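Local coordinates for protein type-2Ba cytolytic delta-endotoxin (Bacillus thuringiensis serovar israelensis, PDB 2RCI) that probably kills the larvae of dipteran insects by forming pores in the epithelial cell membrane of the midgut, at residues 19-31 and 183-195. Residues are numbered along the deposited sequence; the frame is centred on the assembly and turned at random.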
loop_
_atom_site.group_PDB
_atom_site.type_symbol
_atom_site.label_atom_id
_atom_site.label_comp_id
_atom_site.label_asym_id
_atom_site.label_seq_id
_atom_site.Cartn_x
_atom_site.Cartn_y
_atom_site.Cartn_z
ATOM N N GLN A 19 4.047 -2.536 -22.762
ATOM C CA GLN A 19 4.468 -1.332 -23.501
ATOM C C GLN A 19 4.516 -0.091 -22.612
ATOM O O GLN A 19 5.127 0.931 -22.979
ATOM C CB GLN A 19 3.540 -1.105 -24.686
ATOM C CG GLN A 19 2.148 -0.682 -24.266
ATOM C CD GLN A 19 1.108 -0.863 -25.339
ATOM O OE1 GLN A 19 1.290 -0.415 -26.469
ATOM N NE2 GLN A 19 -0.003 -1.507 -24.986
ATOM N N TYR A 20 3.880 -0.191 -21.441
ATOM C CA TYR A 20 3.826 0.905 -20.502
ATOM C C TYR A 20 4.658 0.657 -19.251
ATOM O O TYR A 20 4.625 1.480 -18.345
ATOM C CB TYR A 20 2.370 1.233 -20.138
ATOM C CG TYR A 20 1.607 1.792 -21.316
ATOM C CD1 TYR A 20 2.021 2.974 -21.918
ATOM C CD2 TYR A 20 0.496 1.133 -21.835
ATOM C CE1 TYR A 20 1.338 3.508 -22.998
ATOM C CE2 TYR A 20 -0.200 1.642 -22.935
ATOM C CZ TYR A 20 0.229 2.836 -23.503
ATOM O OH TYR A 20 -0.432 3.392 -24.578
ATOM N N ILE A 21 5.402 -0.455 -19.213
ATOM C CA ILE A 21 6.290 -0.760 -18.076
ATOM C C ILE A 21 7.304 0.374 -17.798
ATOM O O ILE A 21 7.582 0.683 -16.634
ATOM C CB ILE A 21 6.990 -2.163 -18.206
ATOM C CG1 ILE A 21 5.975 -3.306 -17.978
ATOM C CG2 ILE A 21 8.138 -2.291 -17.207
ATOM C CD1 ILE A 21 6.560 -4.771 -18.132
ATOM N N ALA A 22 7.848 0.984 -18.858
ATOM C CA ALA A 22 8.806 2.102 -18.710
ATOM C C ALA A 22 8.233 3.193 -17.794
ATOM O O ALA A 22 8.887 3.637 -16.854
ATOM C CB ALA A 22 9.142 2.695 -20.081
ATOM N N GLN A 23 7.015 3.632 -18.100
ATOM C CA GLN A 23 6.350 4.704 -17.347
ATOM C C GLN A 23 6.112 4.304 -15.887
ATOM O O GLN A 23 6.332 5.088 -14.953
ATOM C CB GLN A 23 5.025 5.072 -18.023
ATOM C CG GLN A 23 4.222 6.164 -17.275
ATOM C CD GLN A 23 3.243 6.880 -18.192
ATOM O OE1 GLN A 23 2.863 6.359 -19.247
ATOM N NE2 GLN A 23 2.837 8.089 -17.792
ATOM N N ALA A 24 5.651 3.075 -15.695
ATOM C CA ALA A 24 5.497 2.514 -14.340
ATOM C C ALA A 24 6.803 2.520 -13.529
ATOM O O ALA A 24 6.810 2.876 -12.353
ATOM C CB ALA A 24 4.913 1.117 -14.419
ATOM N N ILE A 25 7.912 2.146 -14.171
ATOM C CA ILE A 25 9.205 2.129 -13.509
ATOM C C ILE A 25 9.602 3.548 -13.111
ATOM O O ILE A 25 10.064 3.771 -11.985
ATOM C CB ILE A 25 10.316 1.485 -14.423
ATOM C CG1 ILE A 25 10.074 -0.017 -14.583
ATOM C CG2 ILE A 25 11.741 1.758 -13.856
ATOM C CD1 ILE A 25 10.805 -0.651 -15.789
ATOM N N ARG A 26 9.412 4.496 -14.034
ATOM C CA ARG A 26 9.797 5.893 -13.803
ATOM C C ARG A 26 9.053 6.431 -12.567
ATOM O O ARG A 26 9.671 6.980 -11.630
ATOM C CB ARG A 26 9.473 6.768 -15.029
ATOM C CG ARG A 26 9.899 8.238 -14.807
ATOM C CD ARG A 26 9.649 9.120 -15.984
ATOM N NE ARG A 26 8.235 9.392 -16.229
ATOM C CZ ARG A 26 7.538 8.853 -17.219
ATOM N NH1 ARG A 26 8.109 7.989 -18.067
ATOM N NH2 ARG A 26 6.268 9.181 -17.373
ATOM N N LEU A 27 7.729 6.234 -12.573
ATOM C CA LEU A 27 6.854 6.771 -11.515
ATOM C C LEU A 27 7.079 6.096 -10.161
ATOM O O LEU A 27 7.078 6.749 -9.138
ATOM C CB LEU A 27 5.389 6.753 -11.943
ATOM C CG LEU A 27 5.023 7.600 -13.187
ATOM C CD1 LEU A 27 3.585 7.345 -13.667
ATOM C CD2 LEU A 27 5.253 9.120 -12.970
ATOM N N THR A 28 7.293 4.785 -10.170
ATOM C CA THR A 28 7.665 4.042 -8.967
ATOM C C THR A 28 8.995 4.581 -8.416
ATOM O O THR A 28 9.109 4.864 -7.224
ATOM C CB THR A 28 7.718 2.533 -9.290
ATOM O OG1 THR A 28 6.402 2.106 -9.674
ATOM C CG2 THR A 28 8.211 1.702 -8.082
ATOM N N ASN A 29 9.993 4.758 -9.292
ATOM C CA ASN A 29 11.269 5.367 -8.882
ATOM C C ASN A 29 11.091 6.740 -8.230
ATOM O O ASN A 29 11.743 7.052 -7.234
ATOM C CB ASN A 29 12.238 5.500 -10.072
ATOM C CG ASN A 29 12.925 4.196 -10.427
ATOM O OD1 ASN A 29 12.827 3.206 -9.699
ATOM N ND2 ASN A 29 13.648 4.193 -11.549
ATOM N N THR A 30 10.196 7.540 -8.799
ATOM C CA THR A 30 9.965 8.919 -8.354
ATOM C C THR A 30 9.436 8.943 -6.914
ATOM O O THR A 30 9.865 9.762 -6.100
ATOM C CB THR A 30 9.023 9.655 -9.323
ATOM O OG1 THR A 30 9.638 9.709 -10.614
ATOM C CG2 THR A 30 8.764 11.085 -8.867
ATOM N N PHE A 31 8.535 8.014 -6.601
ATOM C CA PHE A 31 7.993 7.911 -5.246
ATOM C C PHE A 31 8.891 7.341 -4.159
ATOM O O PHE A 31 8.567 7.469 -2.981
ATOM C CB PHE A 31 6.605 7.273 -5.242
ATOM C CG PHE A 31 5.563 8.191 -5.743
ATOM C CD1 PHE A 31 5.149 8.134 -7.069
ATOM C CD2 PHE A 31 5.049 9.191 -4.906
ATOM C CE1 PHE A 31 4.208 9.049 -7.547
ATOM C CE2 PHE A 31 4.125 10.091 -5.363
ATOM C CZ PHE A 31 3.685 10.024 -6.682
ATOM N N LYS A 183 -2.747 2.827 10.784
ATOM C CA LYS A 183 -2.755 4.167 10.178
ATOM C C LYS A 183 -2.390 3.980 8.707
ATOM O O LYS A 183 -1.493 3.227 8.378
ATOM C CB LYS A 183 -1.743 5.132 10.827
ATOM C CG LYS A 183 -2.020 6.559 10.368
ATOM C CD LYS A 183 -1.109 7.654 10.941
ATOM C CE LYS A 183 -1.643 9.009 10.439
ATOM N NZ LYS A 183 -1.224 10.187 11.248
ATOM N N MET A 184 -3.139 4.639 7.838
ATOM C CA MET A 184 -2.947 4.515 6.412
ATOM C C MET A 184 -2.619 5.866 5.817
ATOM O O MET A 184 -3.301 6.847 6.095
ATOM C CB MET A 184 -4.250 4.024 5.801
ATOM C CG MET A 184 -4.165 3.644 4.354
ATOM S SD MET A 184 -5.706 2.810 3.973
ATOM C CE MET A 184 -5.505 2.543 2.214
ATOM N N LYS A 185 -1.610 5.893 4.955
ATOM C CA LYS A 185 -1.267 7.065 4.167
ATOM C C LYS A 185 -1.197 6.603 2.721
ATOM O O LYS A 185 -0.437 5.694 2.381
ATOM C CB LYS A 185 0.092 7.621 4.586
ATOM C CG LYS A 185 0.133 8.196 5.994
ATOM C CD LYS A 185 1.571 8.424 6.444
ATOM C CE LYS A 185 1.611 9.266 7.709
ATOM N NZ LYS A 185 3.027 9.369 8.156
ATOM N N ALA A 186 -1.996 7.225 1.870
ATOM C CA ALA A 186 -2.054 6.798 0.475
ATOM C C ALA A 186 -2.471 7.974 -0.413
ATOM O O ALA A 186 -3.141 8.922 0.038
ATOM C CB ALA A 186 -3.042 5.634 0.332
ATOM N N LEU A 187 -2.063 7.917 -1.674
ATOM C CA LEU A 187 -2.602 8.832 -2.668
ATOM C C LEU A 187 -2.682 8.109 -4.004
ATOM O O LEU A 187 -1.897 7.183 -4.254
ATOM C CB LEU A 187 -1.727 10.094 -2.785
ATOM C CG LEU A 187 -0.330 10.043 -3.464
ATOM C CD1 LEU A 187 -0.387 9.832 -4.969
ATOM C CD2 LEU A 187 0.400 11.366 -3.214
ATOM N N THR A 188 -3.612 8.524 -4.861
ATOM C CA THR A 188 -3.621 8.034 -6.233
ATOM C C THR A 188 -3.318 9.216 -7.123
ATOM O O THR A 188 -3.995 10.251 -7.027
ATOM C CB THR A 188 -4.987 7.456 -6.637
ATOM O OG1 THR A 188 -5.385 6.456 -5.686
ATOM C CG2 THR A 188 -4.891 6.834 -7.993
ATOM N N VAL A 189 -2.297 9.063 -7.967
ATOM C CA VAL A 189 -1.984 10.064 -8.983
ATOM C C VAL A 189 -2.132 9.438 -10.378
ATOM O O VAL A 189 -1.647 8.319 -10.634
ATOM C CB VAL A 189 -0.566 10.692 -8.755
ATOM C CG1 VAL A 189 0.518 9.627 -8.863
ATOM C CG2 VAL A 189 -0.289 11.823 -9.797
ATOM N N VAL A 190 -2.837 10.132 -11.265
ATOM C CA VAL A 190 -2.922 9.683 -12.643
ATOM C C VAL A 190 -2.053 10.599 -13.510
ATOM O O VAL A 190 -2.017 11.820 -13.294
ATOM C CB VAL A 190 -4.376 9.615 -13.157
ATOM C CG1 VAL A 190 -5.186 8.616 -12.321
ATOM C CG2 VAL A 190 -5.063 11.020 -13.135
ATOM N N GLN A 191 -1.319 10.000 -14.442
ATOM C CA GLN A 191 -0.516 10.752 -15.404
ATOM C C GLN A 191 -0.881 10.271 -16.805
ATOM O O GLN A 191 -1.100 9.048 -17.016
ATOM C CB GLN A 191 0.989 10.545 -15.161
ATOM C CG GLN A 191 1.923 11.328 -16.130
ATOM C CD GLN A 191 3.393 11.138 -15.774
ATOM O OE1 GLN A 191 3.932 10.035 -15.884
ATOM N NE2 GLN A 191 4.051 12.218 -15.352
ATOM N N ALA A 192 -0.993 11.217 -17.742
ATOM C CA ALA A 192 -1.185 10.854 -19.154
ATOM C C ALA A 192 -0.142 9.806 -19.562
ATOM O O ALA A 192 1.030 9.886 -19.190
ATOM C CB ALA A 192 -1.106 12.091 -20.086
ATOM N N LEU A 193 -0.593 8.808 -20.303
ATOM C CA LEU A 193 0.280 7.786 -20.829
ATOM C C LEU A 193 1.301 8.415 -21.767
ATOM O O LEU A 193 0.966 9.191 -22.596
ATOM C CB LEU A 193 -0.497 6.680 -21.528
ATOM C CG LEU A 193 -1.328 5.712 -20.720
ATOM C CD1 LEU A 193 -2.191 4.807 -21.567
ATOM C CD2 LEU A 193 -0.542 4.930 -19.725
ATOM N N ASP A 194 2.552 8.163 -21.488
ATOM C CA ASP A 194 3.533 7.600 -22.381
ATOM C C ASP A 194 3.202 7.472 -23.825
ATOM O O ASP A 194 2.599 6.556 -24.169
ATOM C CB ASP A 194 4.936 8.106 -22.193
ATOM C CG ASP A 194 5.433 7.997 -20.815
ATOM O OD1 ASP A 194 5.122 8.877 -20.064
ATOM O OD2 ASP A 194 6.211 7.132 -20.488
ATOM N N SER A 195 3.649 8.384 -24.651
ATOM C CA SER A 195 3.904 8.080 -26.069
ATOM C C SER A 195 5.302 7.583 -26.444
ATOM O O SER A 195 6.239 8.355 -26.348
ATOM C CB SER A 195 2.776 7.303 -26.755
ATOM O OG SER A 195 2.737 5.939 -26.380
HETATM O O HOH W 1 4.324 3.263 -25.258
HETATM O O HOH W 2 7.125 11.771 -15.012
#
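Arg-26 and Asp-194 form a two-pronged, end-on salt bridge. NH2 of Arg-26 donates to OD1 of Asp-194 at 2.9 Å, on the syn lone pair of that oxygen. NH1 donates to OD2 in a nearly straight bond, 168° at the hydrogen. The guanidinium and carboxylate planes are clearly turned against each other.

NH2 of Arg-26 also donates to Gln-191 OE1, at 2.9 Å. Gln-23 NE2 reaches the same oxygen, also at 2.9 Å and from the same face of the Gln-191 amide. Two donors thus grip this oxygen. Gln-23 NE2 gives a second, straighter bond to the backbone O of Ala-192, 2.9 Å away. This acceptor lies in the plane of the Gln-23 amide, while the nitrogen stands above the plane of the carbonyl. With CG anti to the backbone N (chi1 178°), the extended chain of Gln-23 carries its amide from the helix to the end of the strand. The amide stacks on the Asp-194 carboxylate, the two planes nearly parallel. A water accepts from Arg-26 NE and Gln-191 NE2, and the latter also bonds to Pro-55 O.

The apolar contacts flank this network. CD2 of Leu-193 makes a CH-pi contact over one face of the Tyr-20 ring, 4.0 Å from its centroid. Earlier in the strand, Phe-31 CZ meets Val-189 CG1 at 3.9 Å. Leu-187 CD1 lies somewhat farther from the same ring atom.

Helix 21-31 and strand 183-192 run at 136° to each other. Ala-24 and Thr-28 touch strand 132-142 of the same sheet. This is helix-on-sheet packing in the Cyt toxin fold, a beta-sheet between two alpha-helix layers.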